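PDB 1UN8: dihydroxyacetone kinase from Citrobacter freundii, which catalyses the ATP-dependent phosphorylation of dihydroxyacetone to dihydroxyacetone phosphate in glycerol fermentation, using a divalent cation, magnesium or calcium. Local coordinates for residues S184-L189 / T306-E311; L254-N259 / S283-L288; A94-T99 / R126-N131. One frame throughout, in Å; residues are numbered along the deposited sequence.

Interaction 1: residues S184-L189 / T306-E311; sequences SNTFSL and TAIVLE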
loop_
_atom_site.group_PDB
_atom_site.type_symbol
_atom_site.label_atom_id
_atom_site.label_comp_id
_atom_site.label_asym_id
_atom_site.label_seq_id
_atom_site.Cartn_x
_atom_site.Cartn_y
_atom_site.Cartn_z
ATOM N N SER A 184 10.846 25.268 5.578
ATOM C CA SER A 184 11.868 25.428 6.612
ATOM C C SER A 184 11.545 24.728 7.928
ATOM O O SER A 184 12.424 24.508 8.755
ATOM C CB SER A 184 12.110 26.913 6.881
ATOM O OG SER A 184 12.648 27.546 5.736
ATOM N N ASN A 185 10.286 24.378 8.123
ATOM C CA ASN A 185 9.875 23.708 9.344
ATOM C C ASN A 185 9.499 22.250 9.101
ATOM O O ASN A 185 8.820 21.625 9.919
ATOM C CB ASN A 185 8.696 24.457 9.962
ATOM C CG ASN A 185 9.126 25.707 10.702
ATOM O OD1 ASN A 185 9.588 25.633 11.838
ATOM N ND2 ASN A 185 8.990 26.863 10.058
ATOM N N THR A 186 9.949 21.706 7.975
ATOM C CA THR A 186 9.643 20.332 7.637
ATOM C C THR A 186 10.907 19.487 7.575
ATOM O O THR A 186 11.875 19.837 6.902
ATOM C CB THR A 186 8.883 20.268 6.297
ATOM O OG1 THR A 186 7.677 21.033 6.408
ATOM C CG2 THR A 186 8.528 18.830 5.941
ATOM N N PHE A 187 10.886 18.375 8.300
ATOM C CA PHE A 187 12.023 17.462 8.361
ATOM C C PHE A 187 11.568 16.017 8.134
ATOM O O PHE A 187 10.653 15.515 8.799
ATOM C CB PHE A 187 12.724 17.601 9.718
ATOM C CG PHE A 187 12.997 19.034 10.112
ATOM C CD1 PHE A 187 11.984 19.831 10.644
ATOM C CD2 PHE A 187 14.245 19.610 9.877
ATOM C CE1 PHE A 187 12.204 21.170 10.929
ATOM C CE2 PHE A 187 14.474 20.953 10.160
ATOM C CZ PHE A 187 13.452 21.734 10.684
ATOM N N SER A 188 12.207 15.348 7.183
ATOM C CA SER A 188 11.844 13.973 6.873
ATOM C C SER A 188 13.039 13.027 6.869
ATOM O O SER A 188 14.164 13.423 6.555
ATOM C CB SER A 188 11.157 13.917 5.514
ATOM O OG SER A 188 10.098 14.847 5.454
ATOM N N LEU A 189 12.773 11.776 7.229
ATOM C CA LEU A 189 13.790 10.743 7.247
ATOM C C LEU A 189 13.150 9.429 6.820
ATOM O O LEU A 189 12.137 9.012 7.370
ATOM C CB LEU A 189 14.392 10.598 8.645
ATOM C CG LEU A 189 15.479 9.530 8.791
ATOM C CD1 LEU A 189 16.568 9.779 7.763
ATOM C CD2 LEU A 189 16.033 9.551 10.222
ATOM N N THR A 306 7.903 12.225 8.695
ATOM C CA THR A 306 8.053 13.665 8.504
ATOM C C THR A 306 7.476 14.446 9.680
ATOM O O THR A 306 6.316 14.258 10.053
ATOM C CB THR A 306 7.348 14.165 7.246
ATOM O OG1 THR A 306 7.923 13.558 6.092
ATOM C CG2 THR A 306 7.502 15.665 7.136
ATOM N N ALA A 307 8.295 15.313 10.262
ATOM C CA ALA A 307 7.867 16.145 11.376
ATOM C C ALA A 307 7.830 17.592 10.897
ATOM O O ALA A 307 8.775 18.072 10.271
ATOM C CB ALA A 307 8.836 16.003 12.544
ATOM N N ILE A 308 6.714 18.260 11.159
ATOM C CA ILE A 308 6.546 19.669 10.813
ATOM C C ILE A 308 6.228 20.430 12.102
ATOM O O ILE A 308 5.354 20.018 12.871
ATOM C CB ILE A 308 5.403 19.889 9.806
ATOM C CG1 ILE A 308 5.209 21.384 9.597
ATOM C CG2 ILE A 308 4.108 19.244 10.304
ATOM C CD1 ILE A 308 5.279 21.806 8.146
ATOM N N VAL A 309 6.948 21.525 12.339
ATOM C CA VAL A 309 6.753 22.331 13.540
ATOM C C VAL A 309 5.470 23.133 13.434
ATOM O O VAL A 309 5.243 23.830 12.450
ATOM C CB VAL A 309 7.931 23.306 13.754
ATOM C CG1 VAL A 309 7.704 24.126 15.016
ATOM C CG2 VAL A 309 9.235 22.530 13.852
ATOM N N LEU A 310 4.629 23.036 14.453
ATOM C CA LEU A 310 3.368 23.756 14.446
ATOM C C LEU A 310 3.498 25.166 15.023
ATOM O O LEU A 310 3.103 25.431 16.156
ATOM C CB LEU A 310 2.321 22.962 15.224
ATOM C CG LEU A 310 2.060 21.548 14.700
ATOM C CD1 LEU A 310 1.061 20.839 15.604
ATOM C CD2 LEU A 310 1.543 21.625 13.275
ATOM N N GLU A 311 4.074 26.065 14.238
ATOM C CA GLU A 311 4.232 27.450 14.649
ATOM C C GLU A 311 3.384 28.298 13.707
ATOM O O GLU A 311 3.211 27.961 12.532
ATOM C CB GLU A 311 5.702 27.903 14.545
ATOM C CG GLU A 311 6.696 27.269 15.533
ATOM C CD GLU A 311 6.453 27.652 16.992
ATOM O OE1 GLU A 311 6.195 28.846 17.256
ATOM O OE2 GLU A 311 6.534 26.768 17.878
#

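Interaction 2: residues L254-N259 / S283-L288; sequences LAVMIN and SRIDWL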
loop_
_atom_site.group_PDB
_atom_site.type_symbol
_atom_site.label_atom_id
_atom_site.label_comp_id
_atom_site.label_asym_id
_atom_site.label_seq_id
_atom_site.Cartn_x
_atom_site.Cartn_y
_atom_site.Cartn_z
ATOM N N LEU A 254 4.184 19.340 17.403
ATOM C CA LEU A 254 4.485 18.724 16.118
ATOM C C LEU A 254 3.374 17.894 15.497
ATOM O O LEU A 254 2.564 17.266 16.167
ATOM C CB LEU A 254 5.695 17.773 16.248
ATOM C CG LEU A 254 7.009 18.306 16.830
ATOM C CD1 LEU A 254 7.874 17.168 17.330
ATOM C CD2 LEU A 254 7.761 19.116 15.790
ATOM N N ALA A 255 3.371 17.917 14.188
ATOM C CA ALA A 255 2.466 17.100 13.400
ATOM C C ALA A 255 3.423 16.087 12.747
ATOM O O ALA A 255 4.447 16.499 12.202
ATOM C CB ALA A 255 1.719 17.904 12.340
ATOM N N VAL A 256 3.127 14.797 12.775
ATOM C CA VAL A 256 4.013 13.810 12.170
ATOM C C VAL A 256 3.299 12.981 11.115
ATOM O O VAL A 256 2.208 12.445 11.353
ATOM C CB VAL A 256 4.608 12.859 13.246
ATOM C CG1 VAL A 256 5.333 11.691 12.599
ATOM C CG2 VAL A 256 5.548 13.637 14.157
ATOM N N MET A 257 3.925 12.884 9.948
ATOM C CA MET A 257 3.358 12.113 8.860
ATOM C C MET A 257 4.099 10.786 8.664
ATOM O O MET A 257 5.307 10.763 8.412
ATOM C CB MET A 257 3.393 12.927 7.569
ATOM C CG MET A 257 3.102 12.114 6.324
ATOM S SD MET A 257 2.924 13.138 4.845
ATOM C CE MET A 257 4.490 14.016 4.843
ATOM N N ILE A 258 3.367 9.684 8.804
ATOM C CA ILE A 258 3.917 8.338 8.615
ATOM C C ILE A 258 3.536 7.909 7.195
ATOM O O ILE A 258 2.387 7.560 6.921
ATOM C CB ILE A 258 3.318 7.338 9.625
ATOM C CG1 ILE A 258 3.487 7.879 11.044
ATOM C CG2 ILE A 258 4.000 5.990 9.505
ATOM C CD1 ILE A 258 2.210 7.914 11.852
ATOM N N ASN A 259 4.522 7.944 6.313
ATOM C CA ASN A 259 4.368 7.630 4.904
ATOM C C ASN A 259 4.906 6.254 4.500
ATOM O O ASN A 259 6.027 5.875 4.840
ATOM C CB ASN A 259 5.067 8.714 4.082
ATOM C CG ASN A 259 5.019 8.447 2.579
ATOM O OD1 ASN A 259 3.943 8.384 1.979
ATOM N ND2 ASN A 259 6.194 8.303 1.963
ATOM N N SER A 283 5.547 12.915 23.362
ATOM C CA SER A 283 4.981 14.027 24.125
ATOM C C SER A 283 4.802 15.350 23.392
ATOM O O SER A 283 4.261 16.289 23.959
ATOM C CB SER A 283 5.818 14.278 25.380
ATOM O OG SER A 283 7.141 14.660 25.042
ATOM N N ARG A 284 5.238 15.436 22.143
ATOM C CA ARG A 284 5.116 16.690 21.405
ATOM C C ARG A 284 4.216 16.565 20.194
ATOM O O ARG A 284 4.043 17.523 19.455
ATOM C CB ARG A 284 6.500 17.163 20.957
ATOM C CG ARG A 284 7.475 17.345 22.104
ATOM C CD ARG A 284 8.871 17.676 21.609
ATOM N NE ARG A 284 8.879 18.844 20.740
ATOM C CZ ARG A 284 9.945 19.259 20.070
ATOM N NH1 ARG A 284 11.088 18.602 20.177
ATOM N NH2 ARG A 284 9.861 20.318 19.276
ATOM N N ILE A 285 3.649 15.381 19.992
ATOM C CA ILE A 285 2.770 15.127 18.858
ATOM C C ILE A 285 1.323 15.507 19.121
ATOM O O ILE A 285 0.730 15.049 20.095
ATOM C CB ILE A 285 2.756 13.633 18.471
ATOM C CG1 ILE A 285 4.183 13.077 18.437
ATOM C CG2 ILE A 285 2.080 13.469 17.113
ATOM C CD1 ILE A 285 4.738 12.842 17.107
ATOM N N ASP A 286 0.741 16.315 18.239
ATOM C CA ASP A 286 -0.659 16.705 18.399
ATOM C C ASP A 286 -1.460 16.164 17.236
ATOM O O ASP A 286 -2.690 16.149 17.269
ATOM C CB ASP A 286 -0.832 18.234 18.464
ATOM C CG ASP A 286 -0.285 18.832 19.752
ATOM O OD1 ASP A 286 -0.377 18.155 20.802
ATOM O OD2 ASP A 286 0.221 19.978 19.719
ATOM N N TRP A 287 -0.754 15.733 16.196
ATOM C CA TRP A 287 -1.420 15.179 15.032
ATOM C C TRP A 287 -0.600 14.123 14.292
ATOM O O TRP A 287 0.622 14.203 14.225
ATOM C CB TRP A 287 -1.799 16.281 14.034
ATOM C CG TRP A 287 -2.613 17.405 14.604
ATOM C CD1 TRP A 287 -2.144 18.607 15.066
ATOM C CD2 TRP A 287 -4.032 17.432 14.787
ATOM N NE1 TRP A 287 -3.183 19.374 15.522
ATOM C CE2 TRP A 287 -4.354 18.679 15.366
ATOM C CE3 TRP A 287 -5.064 16.523 14.519
ATOM C CZ2 TRP A 287 -5.667 19.040 15.684
ATOM C CZ3 TRP A 287 -6.366 16.879 14.836
ATOM C CH2 TRP A 287 -6.657 18.129 15.414
ATOM N N LEU A 288 -1.296 13.122 13.759
ATOM C CA LEU A 288 -0.681 12.078 12.948
ATOM C C LEU A 288 -1.294 12.177 11.560
ATOM O O LEU A 288 -2.498 12.391 11.417
ATOM C CB LEU A 288 -0.964 10.685 13.496
ATOM C CG LEU A 288 -0.179 10.200 14.709
ATOM C CD1 LEU A 288 -0.549 8.756 14.964
ATOM C CD2 LEU A 288 1.312 10.322 14.466
#

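Interaction 3: residues A94-T99 / R126-N131; sequences AIQAVT and RRLGYN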
loop_
_atom_site.group_PDB
_atom_site.type_symbol
_atom_site.label_atom_id
_atom_site.label_comp_id
_atom_site.label_asym_id
_atom_site.label_seq_id
_atom_site.Cartn_x
_atom_site.Cartn_y
_atom_site.Cartn_z
ATOM N N ALA A 94 1.723 23.994 -18.630
ATOM C CA ALA A 94 0.874 24.017 -17.441
ATOM C C ALA A 94 0.714 25.435 -16.897
ATOM O O ALA A 94 -0.373 25.837 -16.500
ATOM C CB ALA A 94 1.465 23.113 -16.368
ATOM N N ILE A 95 1.810 26.182 -16.873
ATOM C CA ILE A 95 1.805 27.550 -16.366
ATOM C C ILE A 95 0.801 28.387 -17.162
ATOM O O ILE A 95 -0.104 29.002 -16.594
ATOM C CB ILE A 95 3.231 28.193 -16.477
ATOM C CG1 ILE A 95 4.114 27.759 -15.298
ATOM C CG2 ILE A 95 3.119 29.719 -16.480
ATOM C CD1 ILE A 95 4.054 26.282 -14.991
ATOM N N GLN A 96 0.970 28.394 -18.482
ATOM C CA GLN A 96 0.097 29.140 -19.378
ATOM C C GLN A 96 -1.349 28.667 -19.305
ATOM O O GLN A 96 -2.279 29.447 -19.520
ATOM C CB GLN A 96 0.559 28.976 -20.818
ATOM C CG GLN A 96 1.947 29.474 -21.097
ATOM C CD GLN A 96 2.066 29.970 -22.519
ATOM O OE1 GLN A 96 1.554 31.044 -22.853
ATOM N NE2 GLN A 96 2.722 29.187 -23.371
ATOM N N ALA A 97 -1.536 27.390 -19.009
ATOM C CA ALA A 97 -2.867 26.826 -18.967
ATOM C C ALA A 97 -3.714 27.161 -17.751
ATOM O O ALA A 97 -4.938 27.197 -17.845
ATOM C CB ALA A 97 -2.774 25.329 -19.114
ATOM N N VAL A 98 -3.078 27.422 -16.614
ATOM C CA VAL A 98 -3.831 27.677 -15.394
ATOM C C VAL A 98 -3.446 28.929 -14.637
ATOM O O VAL A 98 -3.972 29.181 -13.547
ATOM C CB VAL A 98 -3.681 26.488 -14.410
ATOM C CG1 VAL A 98 -4.097 25.203 -15.085
ATOM C CG2 VAL A 98 -2.235 26.382 -13.928
ATOM N N THR A 99 -2.530 29.711 -15.194
ATOM C CA THR A 99 -2.084 30.916 -14.512
ATOM C C THR A 99 -2.708 32.197 -15.048
ATOM O O THR A 99 -2.680 32.463 -16.254
ATOM C CB THR A 99 -0.545 31.050 -14.575
ATOM O OG1 THR A 99 0.052 29.847 -14.082
ATOM C CG2 THR A 99 -0.068 32.219 -13.712
ATOM N N ARG A 126 8.158 34.044 -17.561
ATOM C CA ARG A 126 8.358 35.430 -17.183
ATOM C C ARG A 126 8.480 36.307 -18.414
ATOM O O ARG A 126 7.980 37.427 -18.427
ATOM C CB ARG A 126 9.598 35.556 -16.298
ATOM C CG ARG A 126 9.341 35.101 -14.875
ATOM C CD ARG A 126 10.593 35.083 -14.035
ATOM N NE ARG A 126 10.281 34.799 -12.640
ATOM C CZ ARG A 126 11.175 34.395 -11.747
ATOM N NH1 ARG A 126 12.442 34.226 -12.112
ATOM N NH2 ARG A 126 10.806 34.154 -10.492
ATOM N N ARG A 127 9.133 35.802 -19.456
ATOM C CA ARG A 127 9.271 36.576 -20.678
ATOM C C ARG A 127 7.889 36.791 -21.312
ATOM O O ARG A 127 7.669 37.749 -22.059
ATOM C CB ARG A 127 10.194 35.863 -21.665
ATOM C CG ARG A 127 10.203 36.497 -23.041
ATOM C CD ARG A 127 11.210 35.843 -23.960
ATOM N NE ARG A 127 11.053 36.308 -25.335
ATOM C CZ ARG A 127 10.044 35.959 -26.132
ATOM N NH1 ARG A 127 9.096 35.134 -25.693
ATOM N NH2 ARG A 127 9.973 36.438 -27.367
ATOM N N LEU A 128 6.958 35.895 -21.001
ATOM C CA LEU A 128 5.612 35.985 -21.536
ATOM C C LEU A 128 4.693 36.790 -20.621
ATOM O O LEU A 128 3.475 36.794 -20.791
ATOM C CB LEU A 128 5.040 34.584 -21.759
ATOM C CG LEU A 128 5.767 33.751 -22.820
ATOM C CD1 LEU A 128 5.253 32.300 -22.808
ATOM C CD2 LEU A 128 5.563 34.392 -24.185
ATOM N N GLY A 129 5.274 37.459 -19.636
ATOM C CA GLY A 129 4.467 38.280 -18.756
ATOM C C GLY A 129 3.837 37.647 -17.531
ATOM O O GLY A 129 3.213 38.349 -16.722
ATOM N N TYR A 130 3.980 36.336 -17.369
ATOM C CA TYR A 130 3.398 35.694 -16.195
ATOM C C TYR A 130 4.245 35.987 -14.963
ATOM O O TYR A 130 5.461 36.180 -15.063
ATOM C CB TYR A 130 3.320 34.176 -16.378
ATOM C CG TYR A 130 2.467 33.698 -17.528
ATOM C CD1 TYR A 130 3.016 33.514 -18.792
ATOM C CD2 TYR A 130 1.115 33.396 -17.342
ATOM C CE1 TYR A 130 2.247 33.035 -19.850
ATOM C CE2 TYR A 130 0.329 32.915 -18.394
ATOM C CZ TYR A 130 0.906 32.736 -19.648
ATOM O OH TYR A 130 0.158 32.264 -20.706
ATOM N N ASN A 131 3.603 36.041 -13.806
ATOM C CA ASN A 131 4.331 36.254 -12.564
ATOM C C ASN A 131 4.582 34.868 -11.989
ATOM O O ASN A 131 3.638 34.136 -11.679
ATOM C CB ASN A 131 3.516 37.084 -11.579
ATOM C CG ASN A 131 3.480 38.546 -11.951
ATOM O OD1 ASN A 131 3.262 39.399 -11.099
ATOM N ND2 ASN A 131 3.695 38.847 -13.227
#

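Interaction 1: residues S184-L189 / T306-E311
Phe187 and Ala307 form the antiparallel hydrogen-bonded pair between strands 186-189 and 306-309. Phe187 N meets Ala307 O at 2.9 Å, and Ala307 N returns to Phe187 O at 2.8 Å. Val309 N to Asn185 O, 3.1 Å, carries the ladder past the start of the first strand. On the face bearing Thr186, Ser188, Thr306 and Ile308, Ser188 OG and Thr306 OG1 are hydrogen-bonded at 2.6 Å. Beside them the methyls Thr186 CG2 and Thr306 CG2 touch at 3.5 Å, each anti to its backbone nitrogen. On the other face the Phe187 ring presents an edge to Ala307 O, with CD1 3.7 Å from that oxygen, while Val309 CG2 approaches the ring obliquely. A second shell positions these groups: Asp139 OD2 bonds Ser188 OG, Thr186 OG1 is hydrogen-bonded to Ala182 O and Asn185 ND2 to Tyr181 O. Phe187 packs on helix 233-247 and Ile308 on helix 314-319. Both strands run inside the mixed sheet of the Dak1 domain, and the Ser188 side chain lies about 10 Å from that of substrate-binding Lys109. Ser188 and Thr306 bury hydroxyls beside a carboxylate, whereas the Phe187 side is mainly hydrocarbon, with Asn185 against Val309 at its end.

Interaction 2: residues L254-N259 / S283-L288
Leu254 lies across Arg284 where parallel strands 254-259 and 285-288 begin to pair. Its CB sits 3.6 Å from Arg284 O, and CG stays close to the same oxygen. That Arg284 O also receives Leu254 N, at 2.7 Å. The CD1 branch goes further, to 3.9 Å from Arg284 CB, and rests over one face of the guanidinium, displaced toward its rim. A bend in the arginine chain at chi3 (55°) brings the flat group beneath the methyl. Arg284 NE and NH2 are hydrogen-bonded to Gly252 O and Pro249 O, which fixes the plane on which CD1 lies. Leu254 O accepts Asp286 N at 2.9 Å, yet Val256 N goes to Trp287 O at 3.0 Å. Leu254 thus pairs with Ile285 but Ala255 with Trp287, a beta bulge that slips the register by one residue. Further along, Ile258 CD1 and Leu288 CD2 meet at 3.7 Å on the face shared with Val256. These strands are the two arms of a beta-alpha-beta unit: Val256, Ile258 and Leu288 all press on Leu276 of the connecting helix 266-277, and Leu288 also touches Ile22 of the second subunit. On the reverse face Ala255 packs on Ile308 of strand 301-309, while Trp287 NE1 bonds Glu315 of helix 314-319.

Interaction 3: residues A94-T99 / R126-N131
Tyr130 reaches back to helix 88-98, touching Ile95, Gln96 and Thr99, from just beyond a Schellman motif. In that motif Gly129, with positive phi, ends helix 112-127, Gly129 N bonding Arg126 O and Tyr130 N bonding a carbonyl in the last turn of the helix. The contact joins the C-terminal ends of two helices of an alpha/beta fold, and the chain then runs on into strand 132-137. The ring is met from several directions. Ile95 CG2 stands over one face, 4.2 Å from Tyr130 CG and offset toward the rim. Thr99 O lies at the edge, in the ring plane, 3.7 Å from Tyr130 CE2, while CB of Thr99 packs 4.0 Å from Tyr130 CD2. Gln96 crosses the tyrosine at about a right angle, its amide plane turned 80° from the ring. A bend at chi2 (-149°) carries the amide round to the phenol. There the Tyr130 hydroxyl donates to Gln96 OE1, in the carbonyl plane and on a lone pair. Leu128 adds an apolar neighbour, its CD1 3.9 Å from Gln96 OE1.

The other end of the amide serves the dimer: Gln96 NE2 bonds Ala344 O of the second subunit. With its oxygen bonded to Tyr130 and its nitrogen to the second subunit, the amide is probably restrained in its rotation, and one glutamine ties the helix-ending turn to the neighbouring chain. Thr99, the first residue past the helix, is held by its OG1 bond to Ile95 O at 2.7 Å. The phenol bond measures 2.8 Å from Tyr130 OH to Gln96 OE1.

Interactions 1 and 2 belong to one mixed sheet. Their centres lie about 9 Å apart, and strands 301-309 and 254-260 are neighbours, probably linked by bonds from Met257 N to Thr306 O and from Ile308 N to Ala255 O. Interaction 1 is an antiparallel pairing in the buried middle of that sheet; interaction 2 is a parallel, bulged pairing reaching its outermost strand in this chain, and is only partly buried. Interaction 3 belongs to the helices of the other sheet, its centre about 31 Å from that of interaction 1. Backbone ladders dominate the first two, whereas side chains carry most of the third, a buried contact bordering the second subunit.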